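Local coordinates for protein E1 (Kluyveromyces marxianus, PDB 3VX6) that activates the ubiquitin-like proteins ATG12 and ATG8, as an E1-like enzyme, for their conjugation to ATG5 and to phosphatidylethanolamine in autophagy, at residues Ala12-Phe23 with Thr54-Asp64; Lys132-Ile140 with Leu270-Ser278. One frame throughout, in Å; residues are numbered along the deposited sequence.

Contact 1. Residues Ala12-Phe23 with Thr54-Asp64; sequences APSFQSFVDSSF and TSNVLAISLRD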
loop_
_atom_site.group_PDB
_atom_site.type_symbol
_atom_site.label_atom_id
_atom_site.label_comp_id
_atom_site.label_asym_id
_atom_site.label_seq_id
_atom_site.Cartn_x
_atom_site.Cartn_y
_atom_site.Cartn_z
ATOM N N ALA A 12 -5.178 -3.816 -9.436
ATOM C CA ALA A 12 -6.135 -2.750 -9.179
ATOM C C ALA A 12 -5.433 -1.651 -8.408
ATOM O O ALA A 12 -4.455 -1.905 -7.706
ATOM C CB ALA A 12 -7.305 -3.278 -8.357
ATOM N N PRO A 13 -5.901 -0.407 -8.550
ATOM C CA PRO A 13 -5.229 0.641 -7.787
ATOM C C PRO A 13 -5.284 0.090 -6.373
ATOM O O PRO A 13 -6.325 -0.412 -5.955
ATOM C CB PRO A 13 -6.138 1.853 -7.994
ATOM C CG PRO A 13 -7.498 1.228 -8.227
ATOM C CD PRO A 13 -7.152 0.089 -9.147
ATOM N N SER A 14 -4.168 0.150 -5.655
ATOM C CA SER A 14 -4.087 -0.406 -4.304
ATOM C C SER A 14 -5.022 0.161 -3.228
ATOM O O SER A 14 -5.129 -0.413 -2.143
ATOM C CB SER A 14 -2.641 -0.321 -3.802
ATOM O OG SER A 14 -1.761 -1.126 -4.574
ATOM N N PHE A 15 -5.711 1.258 -3.524
ATOM C CA PHE A 15 -6.589 1.882 -2.542
ATOM C C PHE A 15 -7.371 3.008 -3.196
ATOM O O PHE A 15 -7.042 3.470 -4.293
ATOM C CB PHE A 15 -5.756 2.530 -1.447
ATOM C CG PHE A 15 -5.000 3.744 -1.939
ATOM C CD1 PHE A 15 -3.993 3.609 -2.896
ATOM C CD2 PHE A 15 -5.378 5.027 -1.548
ATOM C CE1 PHE A 15 -3.381 4.730 -3.462
ATOM C CE2 PHE A 15 -4.770 6.152 -2.110
ATOM C CZ PHE A 15 -3.772 6.003 -3.068
ATOM N N GLN A 16 -8.405 3.446 -2.489
ATOM C CA GLN A 16 -9.225 4.580 -2.896
ATOM C C GLN A 16 -9.229 5.447 -1.644
ATOM O O GLN A 16 -9.626 4.998 -0.566
ATOM C CB GLN A 16 -10.650 4.164 -3.249
ATOM C CG GLN A 16 -11.557 5.353 -3.522
ATOM C CD GLN A 16 -12.836 4.977 -4.255
ATOM O OE1 GLN A 16 -13.754 5.790 -4.381
ATOM N NE2 GLN A 16 -12.898 3.744 -4.751
ATOM N N SER A 17 -8.750 6.675 -1.774
ATOM C CA SER A 17 -8.694 7.547 -0.620
ATOM C C SER A 17 -10.071 8.043 -0.217
ATOM O O SER A 17 -10.996 8.165 -1.033
ATOM C CB SER A 17 -7.767 8.740 -0.876
ATOM O OG SER A 17 -8.309 9.641 -1.820
ATOM N N PHE A 18 -10.200 8.300 1.071
ATOM C CA PHE A 18 -11.427 8.821 1.631
ATOM C C PHE A 18 -10.992 9.757 2.701
ATOM O O PHE A 18 -10.795 9.358 3.851
ATOM C CB PHE A 18 -12.283 7.710 2.217
ATOM C CG PHE A 18 -13.212 7.115 1.228
ATOM C CD1 PHE A 18 -14.344 7.817 0.831
ATOM C CD2 PHE A 18 -12.923 5.898 0.632
ATOM C CE1 PHE A 18 -15.179 7.322 -0.148
ATOM C CE2 PHE A 18 -13.747 5.391 -0.349
ATOM C CZ PHE A 18 -14.883 6.104 -0.745
ATOM N N VAL A 19 -10.800 11.008 2.307
ATOM C CA VAL A 19 -10.368 11.998 3.264
ATOM C C VAL A 19 -11.553 12.836 3.719
ATOM O O VAL A 19 -12.008 13.751 3.026
ATOM C CB VAL A 19 -9.251 12.885 2.676
ATOM C CG1 VAL A 19 -8.153 12.009 2.110
ATOM C CG2 VAL A 19 -9.800 13.782 1.593
ATOM N N ASP A 20 -12.071 12.482 4.888
ATOM C CA ASP A 20 -13.173 13.217 5.471
ATOM C C ASP A 20 -12.618 14.618 5.713
ATOM O O ASP A 20 -11.420 14.776 5.977
ATOM C CB ASP A 20 -13.594 12.587 6.805
ATOM C CG ASP A 20 -14.829 13.243 7.396
ATOM O OD1 ASP A 20 -14.795 14.469 7.653
ATOM O OD2 ASP A 20 -15.838 12.532 7.600
ATOM N N SER A 21 -13.477 15.631 5.613
ATOM C CA SER A 21 -13.030 17.000 5.837
ATOM C C SER A 21 -12.319 17.062 7.185
ATOM O O SER A 21 -11.456 17.913 7.396
ATOM C CB SER A 21 -14.215 17.973 5.816
ATOM O OG SER A 21 -15.055 17.792 6.940
ATOM N N SER A 22 -12.661 16.129 8.071
ATOM C CA SER A 22 -12.065 16.062 9.400
ATOM C C SER A 22 -10.573 15.762 9.369
ATOM O O SER A 22 -9.884 15.930 10.377
ATOM C CB SER A 22 -12.766 15.003 10.245
ATOM O OG SER A 22 -12.441 13.701 9.816
ATOM N N PHE A 23 -10.079 15.302 8.223
ATOM C CA PHE A 23 -8.661 14.997 8.066
ATOM C C PHE A 23 -7.907 16.276 7.794
ATOM O O PHE A 23 -6.836 16.502 8.345
ATOM C CB PHE A 23 -8.435 14.045 6.900
ATOM C CG PHE A 23 -6.986 13.816 6.589
ATOM C CD1 PHE A 23 -6.337 14.589 5.638
ATOM C CD2 PHE A 23 -6.269 12.822 7.252
ATOM C CE1 PHE A 23 -5.000 14.378 5.351
ATOM C CE2 PHE A 23 -4.932 12.602 6.971
ATOM C CZ PHE A 23 -4.293 13.380 6.017
ATOM N N THR A 54 -14.289 -0.286 -0.324
ATOM C CA THR A 54 -15.007 0.749 -1.059
ATOM C C THR A 54 -14.648 0.573 -2.516
ATOM O O THR A 54 -13.465 0.611 -2.876
ATOM C CB THR A 54 -14.579 2.166 -0.651
ATOM O OG1 THR A 54 -15.242 3.117 -1.499
ATOM C CG2 THR A 54 -13.064 2.334 -0.811
ATOM N N SER A 55 -15.659 0.399 -3.357
ATOM C CA SER A 55 -15.412 0.187 -4.772
ATOM C C SER A 55 -14.357 -0.914 -4.971
ATOM O O SER A 55 -13.468 -0.796 -5.813
ATOM C CB SER A 55 -14.961 1.485 -5.447
ATOM O OG SER A 55 -16.035 2.400 -5.561
ATOM N N ASN A 56 -14.451 -1.966 -4.160
ATOM C CA ASN A 56 -13.562 -3.119 -4.271
ATOM C C ASN A 56 -12.094 -2.973 -3.912
ATOM O O ASN A 56 -11.362 -3.960 -3.939
ATOM C CB ASN A 56 -13.652 -3.694 -5.686
ATOM C CG ASN A 56 -15.032 -4.176 -6.013
ATOM O OD1 ASN A 56 -15.564 -5.054 -5.324
ATOM N ND2 ASN A 56 -15.636 -3.603 -7.054
ATOM N N VAL A 57 -11.638 -1.764 -3.621
ATOM C CA VAL A 57 -10.248 -1.610 -3.245
ATOM C C VAL A 57 -10.206 -1.173 -1.798
ATOM O O VAL A 57 -11.168 -0.594 -1.281
ATOM C CB VAL A 57 -9.494 -0.577 -4.125
ATOM C CG1 VAL A 57 -9.387 -1.094 -5.541
ATOM C CG2 VAL A 57 -10.191 0.769 -4.091
ATOM N N LEU A 58 -9.097 -1.480 -1.135
ATOM C CA LEU A 58 -8.941 -1.109 0.253
ATOM C C LEU A 58 -9.313 0.347 0.328
ATOM O O LEU A 58 -8.999 1.128 -0.574
ATOM C CB LEU A 58 -7.493 -1.278 0.702
ATOM C CG LEU A 58 -7.216 -0.723 2.096
ATOM C CD1 LEU A 58 -7.920 -1.591 3.124
ATOM C CD2 LEU A 58 -5.725 -0.679 2.349
ATOM N N ALA A 59 -10.003 0.714 1.394
ATOM C CA ALA A 59 -10.387 2.096 1.553
ATOM C C ALA A 59 -9.450 2.680 2.560
ATOM O O ALA A 59 -9.380 2.210 3.702
ATOM C CB ALA A 59 -11.812 2.211 2.057
ATOM N N ILE A 60 -8.689 3.671 2.122
ATOM C CA ILE A 60 -7.796 4.364 3.025
ATOM C C ILE A 60 -8.708 5.486 3.509
ATOM O O ILE A 60 -8.933 6.466 2.796
ATOM C CB ILE A 60 -6.553 4.969 2.296
ATOM C CG1 ILE A 60 -5.583 3.854 1.880
ATOM C CG2 ILE A 60 -5.857 5.995 3.196
ATOM C CD1 ILE A 60 -4.991 3.078 3.028
ATOM N N SER A 61 -9.286 5.312 4.692
ATOM C CA SER A 61 -10.155 6.342 5.237
ATOM C C SER A 61 -9.382 7.200 6.221
ATOM O O SER A 61 -9.061 6.789 7.336
ATOM C CB SER A 61 -11.386 5.731 5.897
ATOM O OG SER A 61 -12.389 5.514 4.925
ATOM N N LEU A 62 -9.075 8.400 5.762
ATOM C CA LEU A 62 -8.331 9.353 6.542
ATOM C C LEU A 62 -9.303 10.337 7.154
ATOM O O LEU A 62 -9.874 11.172 6.466
ATOM C CB LEU A 62 -7.328 10.081 5.643
ATOM C CG LEU A 62 -6.284 9.194 4.972
ATOM C CD1 LEU A 62 -5.358 10.039 4.119
ATOM C CD2 LEU A 62 -5.506 8.458 6.033
ATOM N N ARG A 63 -9.503 10.209 8.456
ATOM C CA ARG A 63 -10.391 11.091 9.183
ATOM C C ARG A 63 -9.423 11.896 10.020
ATOM O O ARG A 63 -8.233 11.933 9.729
ATOM C CB ARG A 63 -11.313 10.283 10.098
ATOM C CG ARG A 63 -11.774 8.958 9.505
ATOM C CD ARG A 63 -12.501 8.087 10.532
ATOM N NE ARG A 63 -12.689 6.710 10.063
ATOM C CZ ARG A 63 -13.339 6.363 8.948
ATOM N NH1 ARG A 63 -13.875 7.293 8.160
ATOM N NH2 ARG A 63 -13.466 5.080 8.621
ATOM N N ASP A 64 -9.923 12.532 11.066
ATOM C CA ASP A 64 -9.056 13.306 11.931
ATOM C C ASP A 64 -8.174 12.386 12.768
ATOM O O ASP A 64 -7.097 12.787 13.215
ATOM C CB ASP A 64 -9.888 14.234 12.825
ATOM C CG ASP A 64 -11.200 13.610 13.270
ATOM O OD1 ASP A 64 -12.043 14.350 13.824
ATOM O OD2 ASP A 64 -11.400 12.394 13.075
#
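Pro13 meets the second segment through its ring: CG lies 4.0 Å from CG1 of Val57, the side chains crossing at about a right angle. At Phe15, CG stands between the backbone N and the carbonyl carbon (chi1 69°), which brings CD2 beside Ile60 CG1; Phe15 CB is 3.6 Å from Ile60 CG1. Gln16 then begins a regular parallel ladder. Its N donates to Leu58 O (3.1 Å), its O accepts from Ile60 N, and its CB rests on Val57 CG2 while the extended chain carries the amide past Thr54 to Ser55. Ser17 turns to the face shared with Ile60, where its OG is hydrogen-bonded to Glu263 OE2. Phe18 continues the ladder with N to Ile60 O (2.8 Å) and O to Leu62 N (2.7 Å), and presents the edge of its ring to Thr54 OG1. Asp20 N closes it on Leu62 O. In the helix that follows, the Phe23 ring takes Leu62 CD1 over one face (4.2 Å to the centroid) and Arg63 O at its edge; Phe67 also stacks with it. The result is a two-stranded parallel sheet, alternate residues facing either way, whose first strand passes through the Asp20 N-cap into helix 21-33.

Contact 2. Residues Lys132-Ile140 with Leu270-Ser278; sequences KKYKFYYWI and LAPKSIDLS
Phe136 and Ile275 bond through both backbone groups, so that strand 273-275 is an antiparallel addition to strand 135-144, with Tyr137 and Ser274 the non-hydrogen-bonded pair before Tyr138 and Lys273. Lys273 N approaches Tyr138 O nearly along the C=O axis, while the return bond from Tyr138 N rests on a less certain position of Lys273 O. Ile275 N, 3.0 Å from Phe136 O, stands well above the carbonyl plane.

Trp139 is the side chain to follow. From CB, CG swings anti to the backbone N (chi1 -152°) and comes 4.1 Å from Pro272 CA. One face of the indole then lies along the incoming chain: the peptide joining Ala271 to Pro272 sits over its centre, with Ala271 C 3.7 Å above the plane. On the six-membered ring, CE3 touches Pro272 CG at 3.6 Å, CZ2 meets Leu270 CD2 at 3.9 Å, and CH2, at the far end, faces Leu270 O. On the pyrrole side NE1 donates to Glu263 O. With an alanine in place of Trp139, the Glu263 carbonyl would probably lose its donor and the Leu270-Pro272 backbone the flat surface it lies on.

Beside the ladder Lys135 and Asp276 run side by side, their opposite charges 4.4 Å apart from NZ to OD1, beyond a salt bridge. One residue before Trp139 in the strand, Tyr138 packs on Lys273: Lys273 CB lies over one face of the ring, 3.7 Å from the centroid, and Ile275 CG2 meets the edge in plane.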
loop_
_atom_site.group_PDB
_atom_site.type_symbol
_atom_site.label_atom_id
_atom_site.label_comp_id
_atom_site.label_asym_id
_atom_site.label_seq_id
_atom_site.Cartn_x
_atom_site.Cartn_y
_atom_site.Cartn_z
ATOM N N LYS A 132 -5.909 29.583 3.716
ATOM C CA LYS A 132 -6.341 30.944 3.401
ATOM C C LYS A 132 -7.637 30.878 2.600
ATOM O O LYS A 132 -8.720 31.124 3.129
ATOM C CB LYS A 132 -5.265 31.669 2.581
ATOM C CG LYS A 132 -5.685 33.031 2.019
ATOM C CD LYS A 132 -4.659 33.541 1.012
ATOM C CE LYS A 132 -5.064 34.879 0.407
ATOM N NZ LYS A 132 -4.031 35.386 -0.551
ATOM N N LYS A 133 -7.514 30.534 1.321
ATOM C CA LYS A 133 -8.657 30.427 0.425
ATOM C C LYS A 133 -9.481 29.193 0.806
ATOM O O LYS A 133 -10.434 28.819 0.116
ATOM C CB LYS A 133 -8.145 30.340 -1.014
ATOM C CG LYS A 133 -7.107 31.421 -1.309
ATOM C CD LYS A 133 -6.416 31.281 -2.660
ATOM C CE LYS A 133 -5.276 32.298 -2.767
ATOM N NZ LYS A 133 -4.632 32.353 -4.109
ATOM N N TYR A 134 -9.093 28.589 1.931
ATOM C CA TYR A 134 -9.718 27.397 2.503
ATOM C C TYR A 134 -9.980 26.277 1.480
ATOM O O TYR A 134 -11.102 25.797 1.317
ATOM C CB TYR A 134 -11.002 27.791 3.236
ATOM C CG TYR A 134 -11.433 26.765 4.251
ATOM C CD1 TYR A 134 -11.874 25.507 3.846
ATOM C CD2 TYR A 134 -11.369 27.028 5.620
ATOM C CE1 TYR A 134 -12.243 24.528 4.768
ATOM C CE2 TYR A 134 -11.739 26.045 6.561
ATOM C CZ TYR A 134 -12.173 24.796 6.116
ATOM O OH TYR A 134 -12.522 23.796 6.994
ATOM N N LYS A 135 -8.913 25.866 0.800
ATOM C CA LYS A 135 -8.972 24.822 -0.214
ATOM C C LYS A 135 -7.811 23.880 0.071
ATOM O O LYS A 135 -6.694 24.321 0.327
ATOM C CB LYS A 135 -8.818 25.437 -1.606
ATOM C CG LYS A 135 -9.758 26.608 -1.872
ATOM C CD LYS A 135 -9.399 27.350 -3.155
ATOM C CE LYS A 135 -10.261 28.601 -3.334
ATOM N NZ LYS A 135 -9.839 29.418 -4.513
ATOM N N PHE A 136 -8.077 22.580 0.023
ATOM C CA PHE A 136 -7.048 21.591 0.314
ATOM C C PHE A 136 -6.699 20.705 -0.853
ATOM O O PHE A 136 -7.451 19.807 -1.191
ATOM C CB PHE A 136 -7.495 20.728 1.481
ATOM C CG PHE A 136 -7.750 21.508 2.717
ATOM C CD1 PHE A 136 -6.792 21.573 3.726
ATOM C CD2 PHE A 136 -8.928 22.234 2.857
ATOM C CE1 PHE A 136 -7.000 22.351 4.856
ATOM C CE2 PHE A 136 -9.145 23.016 3.981
ATOM C CZ PHE A 136 -8.176 23.075 4.985
ATOM N N TYR A 137 -5.541 20.960 -1.451
ATOM C CA TYR A 137 -5.057 20.180 -2.575
ATOM C C TYR A 137 -4.261 18.996 -2.017
ATOM O O TYR A 137 -3.412 19.171 -1.148
ATOM C CB TYR A 137 -4.153 21.050 -3.442
ATOM C CG TYR A 137 -4.792 22.360 -3.857
ATOM C CD1 TYR A 137 -5.190 22.583 -5.177
ATOM C CD2 TYR A 137 -5.032 23.371 -2.918
ATOM C CE1 TYR A 137 -5.814 23.781 -5.554
ATOM C CE2 TYR A 137 -5.658 24.572 -3.284
ATOM C CZ TYR A 137 -6.046 24.765 -4.600
ATOM O OH TYR A 137 -6.689 25.925 -4.953
ATOM N N TYR A 138 -4.542 17.786 -2.482
ATOM C CA TYR A 138 -3.790 16.638 -2.002
ATOM C C TYR A 138 -3.685 15.543 -3.031
ATOM O O TYR A 138 -4.421 15.510 -4.018
ATOM C CB TYR A 138 -4.398 16.052 -0.741
ATOM C CG TYR A 138 -5.780 15.509 -0.927
ATOM C CD1 TYR A 138 -6.849 16.365 -1.158
ATOM C CD2 TYR A 138 -6.032 14.138 -0.823
ATOM C CE1 TYR A 138 -8.137 15.883 -1.275
ATOM C CE2 TYR A 138 -7.326 13.636 -0.936
ATOM C CZ TYR A 138 -8.376 14.521 -1.162
ATOM O OH TYR A 138 -9.673 14.069 -1.271
ATOM N N TRP A 139 -2.750 14.638 -2.777
ATOM C CA TRP A 139 -2.510 13.534 -3.666
ATOM C C TRP A 139 -1.957 12.374 -2.866
ATOM O O TRP A 139 -0.913 12.490 -2.217
ATOM C CB TRP A 139 -1.509 13.946 -4.728
ATOM C CG TRP A 139 -1.672 13.196 -5.989
ATOM C CD1 TRP A 139 -2.423 12.075 -6.189
ATOM C CD2 TRP A 139 -1.088 13.519 -7.251
ATOM N NE1 TRP A 139 -2.346 11.684 -7.499
ATOM C CE2 TRP A 139 -1.532 12.554 -8.174
ATOM C CE3 TRP A 139 -0.229 14.534 -7.691
ATOM C CZ2 TRP A 139 -1.148 12.571 -9.516
ATOM C CZ3 TRP A 139 0.152 14.550 -9.025
ATOM C CH2 TRP A 139 -0.309 13.574 -9.922
ATOM N N ILE A 140 -2.663 11.253 -2.905
ATOM C CA ILE A 140 -2.218 10.084 -2.177
ATOM C C ILE A 140 -1.689 9.061 -3.157
ATOM O O ILE A 140 -2.133 8.998 -4.308
ATOM C CB ILE A 140 -3.362 9.456 -1.368
ATOM C CG1 ILE A 140 -3.952 10.499 -0.416
ATOM C CG2 ILE A 140 -2.846 8.261 -0.584
ATOM C CD1 ILE A 140 -5.096 9.990 0.447
ATOM N N LEU A 270 -4.619 11.309 -13.323
ATOM C CA LEU A 270 -3.476 11.493 -12.429
ATOM C C LEU A 270 -3.260 12.954 -12.102
ATOM O O LEU A 270 -2.491 13.656 -12.760
ATOM C CB LEU A 270 -2.189 10.926 -13.036
ATOM C CG LEU A 270 -1.892 9.444 -12.765
ATOM C CD1 LEU A 270 -0.609 9.052 -13.466
ATOM C CD2 LEU A 270 -1.774 9.195 -11.266
ATOM N N ALA A 271 -3.942 13.402 -11.062
ATOM C CA ALA A 271 -3.851 14.778 -10.631
ATOM C C ALA A 271 -4.290 14.892 -9.175
ATOM O O ALA A 271 -5.011 14.029 -8.647
ATOM C CB ALA A 271 -4.730 15.650 -11.513
ATOM N N PRO A 272 -3.850 15.958 -8.504
ATOM C CA PRO A 272 -4.211 16.175 -7.105
ATOM C C PRO A 272 -5.725 16.301 -6.953
ATOM O O PRO A 272 -6.424 16.631 -7.910
ATOM C CB PRO A 272 -3.505 17.482 -6.770
ATOM C CG PRO A 272 -2.332 17.491 -7.709
ATOM C CD PRO A 272 -2.924 16.993 -8.986
ATOM N N LYS A 273 -6.222 16.014 -5.755
ATOM C CA LYS A 273 -7.636 16.145 -5.456
ATOM C C LYS A 273 -7.696 17.421 -4.624
ATOM O O LYS A 273 -6.869 17.618 -3.737
ATOM C CB LYS A 273 -8.133 14.958 -4.628
ATOM C CG LYS A 273 -7.906 13.624 -5.299
ATOM C CD LYS A 273 -8.429 12.452 -4.484
ATOM C CE LYS A 273 -9.917 12.242 -4.680
ATOM N NZ LYS A 273 -10.344 10.896 -4.181
ATOM N N SER A 274 -8.638 18.306 -4.921
ATOM C CA SER A 274 -8.743 19.539 -4.156
ATOM C C SER A 274 -10.129 19.683 -3.583
ATOM O O SER A 274 -11.112 19.773 -4.317
ATOM C CB SER A 274 -8.458 20.758 -5.026
ATOM O OG SER A 274 -9.388 20.839 -6.102
ATOM N N ILE A 275 -10.216 19.699 -2.269
ATOM C CA ILE A 275 -11.508 19.848 -1.660
ATOM C C ILE A 275 -11.657 21.222 -1.033
ATOM O O ILE A 275 -11.167 21.504 0.063
ATOM C CB ILE A 275 -11.749 18.730 -0.656
ATOM C CG1 ILE A 275 -10.803 18.882 0.563
ATOM C CG2 ILE A 275 -11.534 17.342 -1.376
ATOM C CD1 ILE A 275 -11.423 18.335 1.902
ATOM N N ASP A 276 -12.311 22.089 -1.799
ATOM C CA ASP A 276 -12.551 23.485 -1.423
ATOM C C ASP A 276 -13.770 23.593 -0.491
ATOM O O ASP A 276 -14.861 23.978 -0.896
ATOM C CB ASP A 276 -12.753 24.326 -2.694
ATOM C CG ASP A 276 -13.116 25.777 -2.407
ATOM O OD1 ASP A 276 -13.086 26.620 -3.346
ATOM O OD2 ASP A 276 -13.432 26.068 -1.253
ATOM N N LEU A 277 -13.557 23.246 0.775
ATOM C CA LEU A 277 -14.587 23.315 1.813
ATOM C C LEU A 277 -14.862 24.775 2.114
ATOM O O LEU A 277 -14.501 25.263 3.178
ATOM C CB LEU A 277 -14.107 22.657 3.093
ATOM C CG LEU A 277 -14.118 21.140 3.239
ATOM C CD1 LEU A 277 -13.679 20.821 4.706
ATOM C CD2 LEU A 277 -15.546 20.603 2.974
ATOM N N SER A 278 -15.504 25.448 1.161
ATOM C CA SER A 278 -15.839 26.852 1.276
ATOM C C SER A 278 -16.993 27.141 0.322
ATOM O O SER A 278 -16.991 28.130 -0.401
ATOM C CB SER A 278 -14.606 27.693 0.937
ATOM O OG SER A 278 -14.817 29.021 1.355
#

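Starting at the N terminus, residues 12-23 lay down a strand and enter helix 21-33; the chain then passes through strand 40-47 and returns at 54-64, where contact 1 closes a loop of 30 residues. Contact 2 opens only later, at 132-140, and waits 129 residues for its partner near the C terminus. The two loops are thus in series, neither nesting nor crossing. In space, however, the two contacts touch, their centres about 15 Å apart: Val19 packs on Tyr138, Phe15 and Ser17 on Ile140, and Ser21 on Leu277. Contact 1 therefore sets the small parallel sheet and the start of helix 21-33 against the large mixed sheet, to which contact 2 adds the C-terminal strand.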